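Local coordinates for protein probable polysaccharide deacetylase pdaA (Bacillus subtilis, PDB 1NY1) that removes the acetyl group from N-acetylmuramic acid residues of peptidoglycan, a step toward the muramic delta-lactam of the spore cortex, at residues 164-178 against 189-203. Sequence-based numbering, arbitrary orientation.
Sequences WSVAFVDWKINNQKG and QAHPGAIYLLHTVSR
V166, L197 and D170 bury the most surface where loop 164-178 runs beside strand 194-198. V166 lies over one face of the Y196 ring: CG1, anti to the backbone N (chi1 173°), sits 3.9 Å from the ring centroid, while CG2 meets the ring carbon CE2 and H191 NE2. Its backbone makes the one beta bridge here: L197 N donates to V166 O at 2.8 Å, and I195 O takes both S165 N and V166 N. S165 OG adds a further grip by accepting from I195 N at 2.9 Å. On the other side of the strand from Y196, L197 drives CD1 over the W164 indole, 3.4 Å from the centroid of its six-membered ring. With W164 cut back to an alanine, L197 CD1 would probably lose this aromatic cover and a gap open beside the strand. Further along, D170 OD2 accepts the backbone H199 N at 2.9 Å, from the syn side but tilted 26° out of the carboxylate plane, and the carboxylate stands at 61° to the imidazole. D170's grip on the H199 backbone, with W171 CB over one face of the ring, is consistent with the loop helping to place this probable proton donor of a NodB-type deacetylase; D170 itself, by similarity, raises the histidine's pKa. Strand 194-198 pairs in parallel with strand 44-51, whose D50 touches H199; helix 179-188 packs on F168 and L198, and helix 205-219 meets Y196 and L198.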
ATOM      1  N   TRP A 164       0.214   5.342   4.570  1.00 10.54           N
ATOM      2  CA  TRP A 164      -1.192   5.399   4.190  1.00 11.63           C
ATOM      3  C   TRP A 164      -1.970   6.391   5.031  1.00 12.04           C
ATOM      4  O   TRP A 164      -1.487   6.859   6.068  1.00  9.64           O
ATOM      5  CB  TRP A 164      -1.827   4.002   4.294  1.00 11.48           C
ATOM      6  CG  TRP A 164      -1.785   3.404   5.671  1.00 13.56           C
ATOM      7  CD1 TRP A 164      -2.756   3.472   6.631  1.00 12.69           C
ATOM      8  CD2 TRP A 164      -0.690   2.686   6.257  1.00 14.84           C
ATOM      9  NE1 TRP A 164      -2.330   2.840   7.784  1.00 12.46           N
ATOM     10  CE2 TRP A 164      -1.066   2.351   7.580  1.00 15.44           C
ATOM     11  CE3 TRP A 164       0.574   2.293   5.791  1.00 15.25           C
ATOM     12  CZ2 TRP A 164      -0.220   1.645   8.444  1.00 15.28           C
ATOM     13  CZ3 TRP A 164       1.417   1.590   6.650  1.00 15.19           C
ATOM     14  CH2 TRP A 164       1.013   1.275   7.963  1.00 16.10           C
ATOM     15  N   SER A 165      -3.173   6.724   4.570  1.00 11.05           N
ATOM     16  CA  SER A 165      -4.028   7.671   5.279  1.00 11.45           C
ATOM     17  C   SER A 165      -5.386   7.045   5.620  1.00 10.31           C
ATOM     18  O   SER A 165      -6.180   7.644   6.344  1.00  9.84           O
ATOM     19  CB  SER A 165      -4.235   8.929   4.434  1.00 10.77           C
ATOM     20  OG  SER A 165      -5.075   8.655   3.329  1.00 11.09           O
ATOM     21  N   VAL A 166      -5.646   5.850   5.087  1.00  8.19           N
ATOM     22  CA  VAL A 166      -6.889   5.119   5.359  1.00  9.53           C
ATOM     23  C   VAL A 166      -6.602   3.636   5.525  1.00 10.75           C
ATOM     24  O   VAL A 166      -5.938   3.021   4.689  1.00 11.87           O
ATOM     25  CB  VAL A 166      -7.937   5.228   4.213  1.00  8.11           C
ATOM     26  CG1 VAL A 166      -9.131   4.304   4.510  1.00  8.06           C
ATOM     27  CG2 VAL A 166      -8.409   6.658   4.050  1.00  8.95           C
ATOM     28  N   ALA A 167      -7.119   3.059   6.601  1.00 11.86           N
ATOM     29  CA  ALA A 167      -6.942   1.636   6.857  1.00 12.87           C
ATOM     30  C   ALA A 167      -7.940   1.227   7.921  1.00 12.04           C
ATOM     31  O   ALA A 167      -8.361   2.046   8.733  1.00 14.02           O
ATOM     32  CB  ALA A 167      -5.518   1.351   7.333  1.00 12.94           C
ATOM     33  N   PHE A 168      -8.332  -0.036   7.904  1.00 11.00           N
ATOM     34  CA  PHE A 168      -9.261  -0.538   8.893  1.00 11.46           C
ATOM     35  C   PHE A 168      -8.991  -2.013   9.108  1.00 11.58           C
ATOM     36  O   PHE A 168      -8.110  -2.590   8.467  1.00 10.55           O
ATOM     37  CB  PHE A 168     -10.711  -0.303   8.466  1.00 11.13           C
ATOM     38  CG  PHE A 168     -10.993  -0.659   7.039  1.00 11.51           C
ATOM     39  CD1 PHE A 168     -10.647   0.210   6.010  1.00 11.22           C
ATOM     40  CD2 PHE A 168     -11.616  -1.862   6.726  1.00 11.94           C
ATOM     41  CE1 PHE A 168     -10.922  -0.115   4.681  1.00 13.53           C
ATOM     42  CE2 PHE A 168     -11.895  -2.196   5.400  1.00 11.28           C
ATOM     43  CZ  PHE A 168     -11.548  -1.322   4.376  1.00 12.13           C
ATOM     44  N   VAL A 169      -9.738  -2.629  10.013  1.00 11.32           N
ATOM     45  CA  VAL A 169      -9.512  -4.030  10.306  1.00 12.33           C
ATOM     46  C   VAL A 169     -10.159  -4.963   9.301  1.00 12.81           C
ATOM     47  O   VAL A 169     -11.287  -5.417   9.490  1.00 14.19           O
ATOM     48  CB  VAL A 169     -10.005  -4.390  11.714  1.00 14.87           C
ATOM     49  CG1 VAL A 169      -9.654  -5.843  12.017  1.00 14.84           C
ATOM     50  CG2 VAL A 169      -9.367  -3.461  12.737  1.00 13.80           C
ATOM     51  N   ASP A 170      -9.432  -5.244   8.227  1.00 12.57           N
ATOM     52  CA  ASP A 170      -9.919  -6.142   7.188  1.00 12.91           C
ATOM     53  C   ASP A 170      -8.881  -7.247   6.988  1.00 11.74           C
ATOM     54  O   ASP A 170      -8.805  -7.859   5.927  1.00 11.58           O
ATOM     55  CB  ASP A 170     -10.147  -5.369   5.877  1.00 12.20           C
ATOM     56  CG  ASP A 170      -8.855  -4.852   5.267  1.00 12.23           C
ATOM     57  OD1 ASP A 170      -7.898  -4.601   6.024  1.00 12.81           O
ATOM     58  OD2 ASP A 170      -8.803  -4.677   4.032  1.00 10.85           O
ATOM     59  N   TRP A 171      -8.102  -7.498   8.038  1.00 11.23           N
ATOM     60  CA  TRP A 171      -7.045  -8.500   8.018  1.00 11.93           C
ATOM     61  C   TRP A 171      -7.191  -9.587   9.083  1.00 14.33           C
ATOM     62  O   TRP A 171      -6.378 -10.512   9.151  1.00 13.09           O
ATOM     63  CB  TRP A 171      -5.694  -7.818   8.209  1.00 13.74           C
ATOM     64  CG  TRP A 171      -5.699  -6.835   9.343  1.00 16.80           C
ATOM     65  CD1 TRP A 171      -5.962  -5.498   9.264  1.00 18.39           C
ATOM     66  CD2 TRP A 171      -5.441  -7.114  10.724  1.00 19.41           C
ATOM     67  NE1 TRP A 171      -5.877  -4.924  10.509  1.00 19.12           N
ATOM     68  CE2 TRP A 171      -5.560  -5.893  11.424  1.00 20.85           C
ATOM     69  CE3 TRP A 171      -5.119  -8.276  11.438  1.00 21.15           C
ATOM     70  CZ2 TRP A 171      -5.366  -5.800  12.810  1.00 22.46           C
ATOM     71  CZ3 TRP A 171      -4.927  -8.182  12.816  1.00 24.67           C
ATOM     72  CH2 TRP A 171      -5.051  -6.953  13.485  1.00 23.27           C
ATOM     73  N   LYS A 172      -8.214  -9.469   9.920  1.00 13.66           N
ATOM     74  CA  LYS A 172      -8.449 -10.447  10.982  1.00 15.04           C
ATOM     75  C   LYS A 172      -9.307 -11.606  10.493  1.00 13.70           C
ATOM     76  O   LYS A 172     -10.529 -11.499  10.424  1.00 13.25           O
ATOM     77  CB  LYS A 172      -9.141  -9.783  12.172  1.00 16.13           C
ATOM     78  CG  LYS A 172      -8.215  -8.996  13.066  1.00 23.10           C
ATOM     79  CD  LYS A 172      -8.928  -8.578  14.339  1.00 25.27           C
ATOM     80  CE  LYS A 172      -7.985  -7.823  15.259  1.00 28.91           C
ATOM     81  NZ  LYS A 172      -8.684  -7.296  16.462  1.00 30.88           N
ATOM     82  N   ILE A 173      -8.664 -12.723  10.173  1.00 14.17           N
ATOM     83  CA  ILE A 173      -9.378 -13.886   9.671  1.00 14.00           C
ATOM     84  C   ILE A 173     -10.319 -14.518  10.689  1.00 13.43           C
ATOM     85  O   ILE A 173     -11.338 -15.102  10.315  1.00 11.33           O
ATOM     86  CB  ILE A 173      -8.393 -14.967   9.167  1.00 15.02           C
ATOM     87  CG1 ILE A 173      -7.437 -14.354   8.143  1.00 17.36           C
ATOM     88  CG2 ILE A 173      -9.157 -16.102   8.491  1.00 16.42           C
ATOM     89  CD1 ILE A 173      -8.137 -13.792   6.916  1.00 19.05           C
ATOM     90  N   ASN A 174     -10.000 -14.394  11.973  1.00 12.11           N
ATOM     91  CA  ASN A 174     -10.846 -14.994  13.001  1.00 15.86           C
ATOM     92  C   ASN A 174     -12.115 -14.184  13.254  1.00 15.80           C
ATOM     93  O   ASN A 174     -12.974 -14.596  14.029  1.00 17.44           O
ATOM     94  CB  ASN A 174     -10.055 -15.160  14.305  1.00 16.78           C
ATOM     95  CG  ASN A 174      -9.875 -13.853  15.051  1.00 18.97           C
ATOM     96  OD1 ASN A 174      -9.682 -12.799  14.447  1.00 25.09           O
ATOM     97  ND2 ASN A 174      -9.919 -13.921  16.374  1.00 23.58           N
ATOM     98  N   ASN A 175     -12.239 -13.041  12.588  1.00 15.45           N
ATOM     99  CA  ASN A 175     -13.415 -12.197  12.759  1.00 17.50           C
ATOM    100  C   ASN A 175     -13.649 -11.380  11.491  1.00 15.99           C
ATOM    101  O   ASN A 175     -13.361 -10.181  11.445  1.00 15.82           O
ATOM    102  CB  ASN A 175     -13.215 -11.269  13.965  1.00 21.27           C
ATOM    103  CG  ASN A 175     -14.492 -10.559  14.381  1.00 27.03           C
ATOM    104  OD1 ASN A 175     -14.465  -9.671  15.235  1.00 29.64           O
ATOM    105  ND2 ASN A 175     -15.614 -10.948  13.788  1.00 26.58           N
ATOM    106  N   GLN A 176     -14.155 -12.048  10.456  1.00 14.37           N
ATOM    107  CA  GLN A 176     -14.426 -11.411   9.170  1.00 13.68           C
ATOM    108  C   GLN A 176     -15.840 -10.831   9.208  1.00 15.20           C
ATOM    109  O   GLN A 176     -16.832 -11.555   9.118  1.00 15.04           O
ATOM    110  CB  GLN A 176     -14.246 -12.445   8.047  1.00 11.22           C
ATOM    111  CG  GLN A 176     -12.806 -12.980   8.006  1.00 11.15           C
ATOM    112  CD  GLN A 176     -12.601 -14.170   7.077  1.00 11.57           C
ATOM    113  OE1 GLN A 176     -12.023 -15.186   7.473  1.00 12.13           O
ATOM    114  NE2 GLN A 176     -13.060 -14.042   5.842  1.00  7.42           N
ATOM    115  N   LYS A 177     -15.904  -9.510   9.345  1.00 15.58           N
ATOM    116  CA  LYS A 177     -17.164  -8.790   9.477  1.00 17.48           C
ATOM    117  C   LYS A 177     -18.079  -8.628   8.269  1.00 18.42           C
ATOM    118  O   LYS A 177     -19.251  -8.292   8.428  1.00 18.36           O
ATOM    119  CB  LYS A 177     -16.891  -7.429  10.124  1.00 18.31           C
ATOM    120  CG  LYS A 177     -16.251  -7.585  11.502  1.00 22.15           C
ATOM    121  CD  LYS A 177     -16.183  -6.298  12.307  1.00 22.44           C
ATOM    122  CE  LYS A 177     -15.603  -6.581  13.690  1.00 26.16           C
ATOM    123  NZ  LYS A 177     -15.716  -5.433  14.632  1.00 29.60           N
ATOM    124  N   GLY A 178     -17.577  -8.863   7.065  1.00 16.87           N
ATOM    125  CA  GLY A 178     -18.461  -8.746   5.921  1.00 18.74           C
ATOM    126  C   GLY A 178     -18.295  -7.526   5.046  1.00 17.67           C
ATOM    127  O   GLY A 178     -17.449  -6.663   5.291  1.00 17.15           O
ATOM    128  N   GLN A 189     -14.188   7.160   5.605  1.00  9.53           N
ATOM    129  CA  GLN A 189     -12.838   7.702   5.739  1.00 10.15           C
ATOM    130  C   GLN A 189     -12.300   8.388   4.494  1.00  9.93           C
ATOM    131  O   GLN A 189     -11.216   8.960   4.526  1.00  7.58           O
ATOM    132  CB  GLN A 189     -11.868   6.596   6.177  1.00  7.58           C
ATOM    133  CG  GLN A 189     -12.168   6.071   7.575  1.00  9.59           C
ATOM    134  CD  GLN A 189     -11.119   5.105   8.089  1.00 14.14           C
ATOM    135  OE1 GLN A 189      -9.924   5.394   8.050  1.00 16.11           O
ATOM    136  NE2 GLN A 189     -11.563   3.965   8.600  1.00 13.63           N
ATOM    137  N   ALA A 190     -13.055   8.340   3.402  1.00  9.36           N
ATOM    138  CA  ALA A 190     -12.608   8.953   2.157  1.00 10.70           C
ATOM    139  C   ALA A 190     -12.272  10.428   2.293  1.00 12.71           C
ATOM    140  O   ALA A 190     -12.947  11.176   2.999  1.00 11.69           O
ATOM    141  CB  ALA A 190     -13.659   8.762   1.072  1.00 11.16           C
ATOM    142  N   HIS A 191     -11.202  10.834   1.622  1.00 13.56           N
ATOM    143  CA  HIS A 191     -10.787  12.221   1.627  1.00 12.02           C
ATOM    144  C   HIS A 191      -9.864  12.506   0.454  1.00 12.59           C
ATOM    145  O   HIS A 191      -9.274  11.595  -0.137  1.00 11.89           O
ATOM    146  CB  HIS A 191     -10.102  12.592   2.950  1.00 11.89           C
ATOM    147  CG  HIS A 191      -9.001  11.662   3.362  1.00 11.08           C
ATOM    148  ND1 HIS A 191      -7.693  11.820   2.958  1.00 13.00           N
ATOM    149  CD2 HIS A 191      -9.014  10.575   4.169  1.00  9.83           C
ATOM    150  CE1 HIS A 191      -6.947  10.873   3.500  1.00 10.84           C
ATOM    151  NE2 HIS A 191      -7.725  10.104   4.240  1.00 13.11           N
ATOM    152  N   PRO A 192      -9.762  13.783   0.075  1.00  9.42           N
ATOM    153  CA  PRO A 192      -8.902  14.190  -1.036  1.00 10.89           C
ATOM    154  C   PRO A 192      -7.459  13.756  -0.776  1.00 10.09           C
ATOM    155  O   PRO A 192      -6.912  13.988   0.305  1.00 11.15           O
ATOM    156  CB  PRO A 192      -9.067  15.704  -1.044  1.00 10.57           C
ATOM    157  CG  PRO A 192     -10.502  15.866  -0.651  1.00 12.34           C
ATOM    158  CD  PRO A 192     -10.630  14.896   0.502  1.00 11.39           C
ATOM    159  N   GLY A 193      -6.857  13.114  -1.769  1.00 11.25           N
ATOM    160  CA  GLY A 193      -5.483  12.668  -1.638  1.00 10.51           C
ATOM    161  C   GLY A 193      -5.276  11.430  -0.783  1.00  9.63           C
ATOM    162  O   GLY A 193      -4.138  11.056  -0.508  1.00 10.80           O
ATOM    163  N   ALA A 194      -6.360  10.782  -0.370  1.00  9.27           N
ATOM    164  CA  ALA A 194      -6.245   9.592   0.467  1.00  9.27           C
ATOM    165  C   ALA A 194      -5.499   8.448  -0.190  1.00 10.43           C
ATOM    166  O   ALA A 194      -5.674   8.170  -1.375  1.00  9.93           O
ATOM    167  CB  ALA A 194      -7.631   9.102   0.878  1.00  9.48           C
ATOM    168  N   ILE A 195      -4.652   7.798   0.597  1.00 10.55           N
ATOM    169  CA  ILE A 195      -3.936   6.624   0.138  1.00  7.88           C
ATOM    170  C   ILE A 195      -4.531   5.533   1.021  1.00  9.15           C
ATOM    171  O   ILE A 195      -4.344   5.533   2.244  1.00  9.59           O
ATOM    172  CB  ILE A 195      -2.411   6.728   0.370  1.00  8.88           C
ATOM    173  CG1 ILE A 195      -1.834   7.869  -0.482  1.00  9.04           C
ATOM    174  CG2 ILE A 195      -1.742   5.397   0.012  1.00  9.66           C
ATOM    175  CD1 ILE A 195      -0.316   8.032  -0.394  1.00 10.77           C
ATOM    176  N   TYR A 196      -5.291   4.639   0.400  1.00  6.73           N
ATOM    177  CA  TYR A 196      -5.930   3.536   1.104  1.00  8.16           C
ATOM    178  C   TYR A 196      -4.999   2.351   1.218  1.00 10.36           C
ATOM    179  O   TYR A 196      -4.269   2.030   0.280  1.00 10.23           O
ATOM    180  CB  TYR A 196      -7.173   3.035   0.366  1.00  8.54           C
ATOM    181  CG  TYR A 196      -8.416   3.868   0.519  1.00  7.97           C
ATOM    182  CD1 TYR A 196      -9.676   3.266   0.508  1.00 10.06           C
ATOM    183  CD2 TYR A 196      -8.344   5.249   0.644  1.00 10.28           C
ATOM    184  CE1 TYR A 196     -10.838   4.024   0.618  1.00 10.95           C
ATOM    185  CE2 TYR A 196      -9.495   6.016   0.756  1.00  9.77           C
ATOM    186  CZ  TYR A 196     -10.735   5.403   0.744  1.00  9.82           C
ATOM    187  OH  TYR A 196     -11.871   6.172   0.856  1.00 10.43           O
ATOM    188  N   LEU A 197      -5.041   1.704   2.377  1.00  9.50           N
ATOM    189  CA  LEU A 197      -4.265   0.503   2.624  1.00  9.82           C
ATOM    190  C   LEU A 197      -5.328  -0.566   2.823  1.00  8.80           C
ATOM    191  O   LEU A 197      -6.076  -0.534   3.803  1.00  9.12           O
ATOM    192  CB  LEU A 197      -3.416   0.634   3.892  1.00 11.71           C
ATOM    193  CG  LEU A 197      -2.410  -0.476   4.227  1.00 16.68           C
ATOM    194  CD1 LEU A 197      -1.893  -0.266   5.640  1.00 19.56           C
ATOM    195  CD2 LEU A 197      -3.043  -1.837   4.122  1.00 16.47           C
ATOM    196  N   LEU A 198      -5.400  -1.506   1.888  1.00  8.24           N
ATOM    197  CA  LEU A 198      -6.386  -2.577   1.959  1.00  8.79           C
ATOM    198  C   LEU A 198      -5.718  -3.944   1.951  1.00  9.46           C
ATOM    199  O   LEU A 198      -4.563  -4.080   1.547  1.00  8.59           O
ATOM    200  CB  LEU A 198      -7.336  -2.503   0.760  1.00  8.71           C
ATOM    201  CG  LEU A 198      -8.120  -1.211   0.545  1.00  9.41           C
ATOM    202  CD1 LEU A 198      -8.916  -1.306  -0.747  1.00  9.27           C
ATOM    203  CD2 LEU A 198      -9.039  -0.974   1.731  1.00  9.85           C
ATOM    204  N   HIS A 199      -6.455  -4.946   2.416  1.00  7.91           N
ATOM    205  CA  HIS A 199      -5.993  -6.330   2.419  1.00  9.43           C
ATOM    206  C   HIS A 199      -7.000  -7.038   1.528  1.00  8.97           C
ATOM    207  O   HIS A 199      -8.065  -6.489   1.247  1.00  9.36           O
ATOM    208  CB  HIS A 199      -6.008  -6.902   3.839  1.00 10.49           C
ATOM    209  CG  HIS A 199      -5.052  -6.208   4.757  1.00 12.18           C
ATOM    210  ND1 HIS A 199      -3.698  -6.464   4.742  1.00 12.09           N
ATOM    211  CD2 HIS A 199      -5.233  -5.177   5.615  1.00 10.33           C
ATOM    212  CE1 HIS A 199      -3.084  -5.614   5.547  1.00 11.09           C
ATOM    213  NE2 HIS A 199      -3.992  -4.821   6.088  1.00 15.32           N
ATOM    214  N   THR A 200      -6.676  -8.240   1.069  1.00  7.95           N
ATOM    215  CA  THR A 200      -7.585  -8.960   0.188  1.00  9.05           C
ATOM    216  C   THR A 200      -7.928 -10.345   0.721  1.00  8.54           C
ATOM    217  O   THR A 200      -8.343 -11.219  -0.039  1.00  8.16           O
ATOM    218  CB  THR A 200      -6.964  -9.123  -1.223  1.00  9.60           C
ATOM    219  OG1 THR A 200      -5.842 -10.016  -1.150  1.00 11.75           O
ATOM    220  CG2 THR A 200      -6.493  -7.772  -1.755  1.00  9.05           C
ATOM    221  N   VAL A 201      -7.779 -10.536   2.028  1.00  9.40           N
ATOM    222  CA  VAL A 201      -8.037 -11.836   2.640  1.00  8.56           C
ATOM    223  C   VAL A 201      -9.382 -12.012   3.348  1.00 10.75           C
ATOM    224  O   VAL A 201      -9.788 -13.141   3.632  1.00  8.89           O
ATOM    225  CB  VAL A 201      -6.930 -12.189   3.666  1.00 10.59           C
ATOM    226  CG1 VAL A 201      -5.589 -12.316   2.963  1.00 11.32           C
ATOM    227  CG2 VAL A 201      -6.851 -11.114   4.753  1.00  9.74           C
ATOM    228  N   SER A 202     -10.081 -10.916   3.629  1.00 11.83           N
ATOM    229  CA  SER A 202     -11.345 -11.019   4.356  1.00 10.93           C
ATOM    230  C   SER A 202     -12.586 -11.199   3.486  1.00 10.97           C
ATOM    231  O   SER A 202     -12.695 -10.622   2.407  1.00 11.21           O
ATOM    232  CB  SER A 202     -11.515  -9.794   5.261  1.00 11.60           C
ATOM    233  OG  SER A 202     -12.434 -10.057   6.313  1.00 12.85           O
ATOM    234  N   ARG A 203     -13.529 -12.000   3.979  1.00  9.99           N
ATOM    235  CA  ARG A 203     -14.762 -12.283   3.255  1.00 10.08           C
ATOM    236  C   ARG A 203     -15.421 -11.037   2.674  1.00 10.65           C
ATOM    237  O   ARG A 203     -15.603 -10.034   3.367  1.00 10.68           O
ATOM    238  CB  ARG A 203     -15.759 -13.008   4.169  1.00 12.24           C
ATOM    239  CG  ARG A 203     -17.053 -13.399   3.469  1.00 19.17           C
ATOM    240  CD  ARG A 203     -17.921 -14.258   4.373  1.00 20.64           C
ATOM    241  NE  ARG A 203     -18.253 -13.560   5.607  1.00 26.04           N
ATOM    242  CZ  ARG A 203     -19.185 -12.621   5.704  1.00 26.93           C
ATOM    243  NH1 ARG A 203     -19.888 -12.269   4.635  1.00 27.49           N
ATOM    244  NH2 ARG A 203     -19.406 -12.020   6.868  1.00 28.30           N
TER
HETATM  245  O   HOH W   1      -8.503   7.919   7.786  1.00 10.99           O
HETATM  246  O   HOH W   2      -9.969   2.388  10.876  1.00 11.35           O
HETATM  247  O   HOH W   3      -9.410  -8.185   3.330  1.00  8.29           O
HETATM  248  O   HOH W   4     -11.257  -9.343   8.838  1.00 10.78           O
HETATM  249  O   HOH W   5     -14.994  -9.605   6.210  1.00 11.94           O
HETATM  250  O   HOH W   6     -15.351  -7.200   3.480  1.00 12.42           O